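Local coordinates for crispr-associated protein Cas5, dvulg subtype (Xanthomonas oryzae pv. oryzae, PDB 3VZI) that probably cleaves CRISPR precursor RNA as a Cas5d-type endoribonuclease of the RAMP class in the microbial CRISPR immune system, at residues I140-R143 with R144-G148. Residues are numbered along the deposited sequence; the frame is centred on the assembly and turned at random.
Sequences IFNR and RARRG
R147 folds back on R143, one turn earlier, and grips its carbonyl oxygen twice. R147 NE reaches R143 O at 2.7 Å, with the oxygen close to the guanidinium plane, while R147 N meets R143 O from the opposite face of the carbonyl plane at 3.3 Å. Bends at chi2 and chi3 (146° and -76°) curl the R147 chain round so that NE turns inward. Routine helical bonds include A145 N to F141 O, 2.9 Å and almost straight, and R146 N to N142 O, also 2.9 Å. This is the C-terminal end of helix 134-146, closed by a Schellman motif in which G148, at positive phi, sends its N back to A145 O (3.1 Å). Several contacts are between side chains. R146, extended from CG to NE, lays one face of its guanidinium over N142 CB, NH1 being 3.7 Å from that carbon. I140 and R144 run side by side, I140 CG2 lying 3.5 Å from R144 NH1. R143 CG touches R147 NH2, and the two guanidinium planes stand 63° apart. On the buried flank A145 CB sits 4.3 Å from F141 CE2, an apolar contact; L167 of strand 164-167 packs against both residues, and W53 of strand 51-60 meets the F141 ring.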
ATOM      1  N   ILE A 140      -3.744   5.336  22.084  1.00 52.84           N
ATOM      2  CA  ILE A 140      -2.685   6.122  21.453  1.00 51.41           C
ATOM      3  C   ILE A 140      -2.925   6.202  19.937  1.00 51.76           C
ATOM      4  O   ILE A 140      -2.743   7.268  19.319  1.00 52.59           O
ATOM      5  CB  ILE A 140      -1.301   5.522  21.757  1.00 51.47           C
ATOM      6  CG1 ILE A 140      -0.939   5.723  23.237  1.00 49.81           C
ATOM      7  CG2 ILE A 140      -0.236   6.092  20.813  1.00 50.59           C
ATOM      8  CD1 ILE A 140       0.221   4.852  23.669  1.00 50.12           C
ATOM      9  N   PHE A 141      -3.356   5.079  19.359  1.00 48.51           N
ATOM     10  CA  PHE A 141      -3.643   5.015  17.953  1.00 45.49           C
ATOM     11  C   PHE A 141      -4.783   5.956  17.597  1.00 46.20           C
ATOM     12  O   PHE A 141      -4.625   6.798  16.702  1.00 51.16           O
ATOM     13  CB  PHE A 141      -3.970   3.591  17.490  1.00 44.58           C
ATOM     14  CG  PHE A 141      -4.402   3.535  16.046  1.00 43.73           C
ATOM     15  CD1 PHE A 141      -3.450   3.540  15.019  1.00 41.01           C
ATOM     16  CD2 PHE A 141      -5.770   3.548  15.704  1.00 41.21           C
ATOM     17  CE1 PHE A 141      -3.865   3.523  13.687  1.00 41.26           C
ATOM     18  CE2 PHE A 141      -6.183   3.538  14.376  1.00 39.08           C
ATOM     19  CZ  PHE A 141      -5.231   3.511  13.364  1.00 38.99           C
ATOM     20  N   ASN A 142      -5.914   5.825  18.296  1.00 44.54           N
ATOM     21  CA  ASN A 142      -7.140   6.569  17.983  1.00 43.29           C
ATOM     22  C   ASN A 142      -6.964   8.076  18.168  1.00 46.55           C
ATOM     23  O   ASN A 142      -7.396   8.899  17.344  1.00 46.84           O
ATOM     24  CB  ASN A 142      -8.271   6.103  18.882  1.00 42.13           C
ATOM     25  CG  ASN A 142      -8.819   4.751  18.507  1.00 42.47           C
ATOM     26  OD1 ASN A 142      -8.811   4.340  17.326  1.00 44.03           O
ATOM     27  ND2 ASN A 142      -9.326   4.038  19.516  1.00 41.04           N
ATOM     28  N   ARG A 143      -6.313   8.427  19.264  1.00 50.82           N
ATOM     29  CA  ARG A 143      -5.979   9.813  19.588  1.00 55.61           C
ATOM     30  C   ARG A 143      -5.147  10.382  18.447  1.00 55.15           C
ATOM     31  O   ARG A 143      -5.289  11.540  18.085  1.00 59.96           O
ATOM     32  CB  ARG A 143      -5.217   9.841  20.910  1.00 58.50           C
ATOM     33  CG  ARG A 143      -4.938  11.186  21.509  1.00 64.67           C
ATOM     34  CD  ARG A 143      -3.563  11.160  22.184  1.00 73.58           C
ATOM     35  NE  ARG A 143      -3.426  10.169  23.269  1.00 76.33           N
ATOM     36  CZ  ARG A 143      -2.274   9.601  23.663  1.00 78.33           C
ATOM     37  NH1 ARG A 143      -2.296   8.733  24.668  1.00 79.87           N
ATOM     38  NH2 ARG A 143      -1.101   9.877  23.066  1.00 70.91           N
ATOM     39  N   ARG A 144      -4.318   9.545  17.842  1.00 52.32           N
ATOM     40  CA  ARG A 144      -3.353  10.045  16.862  1.00 53.11           C
ATOM     41  C   ARG A 144      -3.926  10.188  15.472  1.00 51.95           C
ATOM     42  O   ARG A 144      -3.646  11.186  14.783  1.00 48.84           O
ATOM     43  CB  ARG A 144      -2.158   9.129  16.794  1.00 50.78           C
ATOM     44  CG  ARG A 144      -1.222   9.280  17.944  1.00 51.95           C
ATOM     45  CD  ARG A 144       0.142   9.162  17.345  1.00 57.78           C
ATOM     46  NE  ARG A 144       0.922   8.169  18.035  1.00 60.59           N
ATOM     47  CZ  ARG A 144       1.969   8.472  18.760  1.00 66.84           C
ATOM     48  NH1 ARG A 144       2.641   7.505  19.379  1.00 67.89           N
ATOM     49  NH2 ARG A 144       2.340   9.753  18.843  1.00 71.73           N
ATOM     50  N   ALA A 145      -4.669   9.146  15.073  1.00 48.50           N
ATOM     51  CA  ALA A 145      -5.450   9.097  13.851  1.00 47.23           C
ATOM     52  C   ALA A 145      -6.490  10.222  13.806  1.00 50.20           C
ATOM     53  O   ALA A 145      -6.610  10.917  12.798  1.00 49.06           O
ATOM     54  CB  ALA A 145      -6.120   7.743  13.746  1.00 45.41           C
ATOM     55  N   ARG A 146      -7.226  10.412  14.907  1.00 54.33           N
ATOM     56  CA  ARG A 146      -8.216  11.502  15.003  1.00 54.79           C
ATOM     57  C   ARG A 146      -7.532  12.834  14.727  1.00 55.07           C
ATOM     58  O   ARG A 146      -8.033  13.632  13.947  1.00 55.31           O
ATOM     59  CB  ARG A 146      -8.900  11.520  16.371  1.00 53.63           C
ATOM     60  CG  ARG A 146      -9.972  10.470  16.546  1.00 54.51           C
ATOM     61  CD  ARG A 146     -10.736  10.611  17.862  1.00 63.39           C
ATOM     62  NE  ARG A 146     -11.522   9.406  18.200  1.00 67.56           N
ATOM     63  CZ  ARG A 146     -11.324   8.624  19.275  1.00 70.58           C
ATOM     64  NH1 ARG A 146     -10.365   8.889  20.170  1.00 66.31           N
ATOM     65  NH2 ARG A 146     -12.100   7.559  19.463  1.00 72.51           N
ATOM     66  N   ARG A 147      -6.373  13.030  15.361  1.00 56.06           N
ATOM     67  CA  ARG A 147      -5.539  14.241  15.258  1.00 56.24           C
ATOM     68  C   ARG A 147      -4.677  14.342  13.986  1.00 55.73           C
ATOM     69  O   ARG A 147      -3.991  15.331  13.805  1.00 61.55           O
ATOM     70  CB  ARG A 147      -4.610  14.330  16.490  1.00 56.76           C
ATOM     71  CG  ARG A 147      -5.040  15.306  17.584  1.00 59.77           C
ATOM     72  CD  ARG A 147      -4.701  14.866  19.005  1.00 57.61           C
ATOM     73  NE  ARG A 147      -5.633  13.830  19.431  1.00 60.28           N
ATOM     74  CZ  ARG A 147      -6.709  14.007  20.199  1.00 62.46           C
ATOM     75  NH1 ARG A 147      -7.017  15.186  20.705  1.00 66.26           N
ATOM     76  NH2 ARG A 147      -7.479  12.973  20.480  1.00 65.90           N
ATOM     77  N   GLY A 148      -4.652  13.325  13.133  1.00 52.77           N
ATOM     78  CA  GLY A 148      -3.841  13.381  11.911  1.00 52.46           C
ATOM     79  C   GLY A 148      -2.337  13.450  12.124  1.00 55.99           C
ATOM     80  O   GLY A 148      -1.584  14.020  11.309  1.00 57.72           O
TER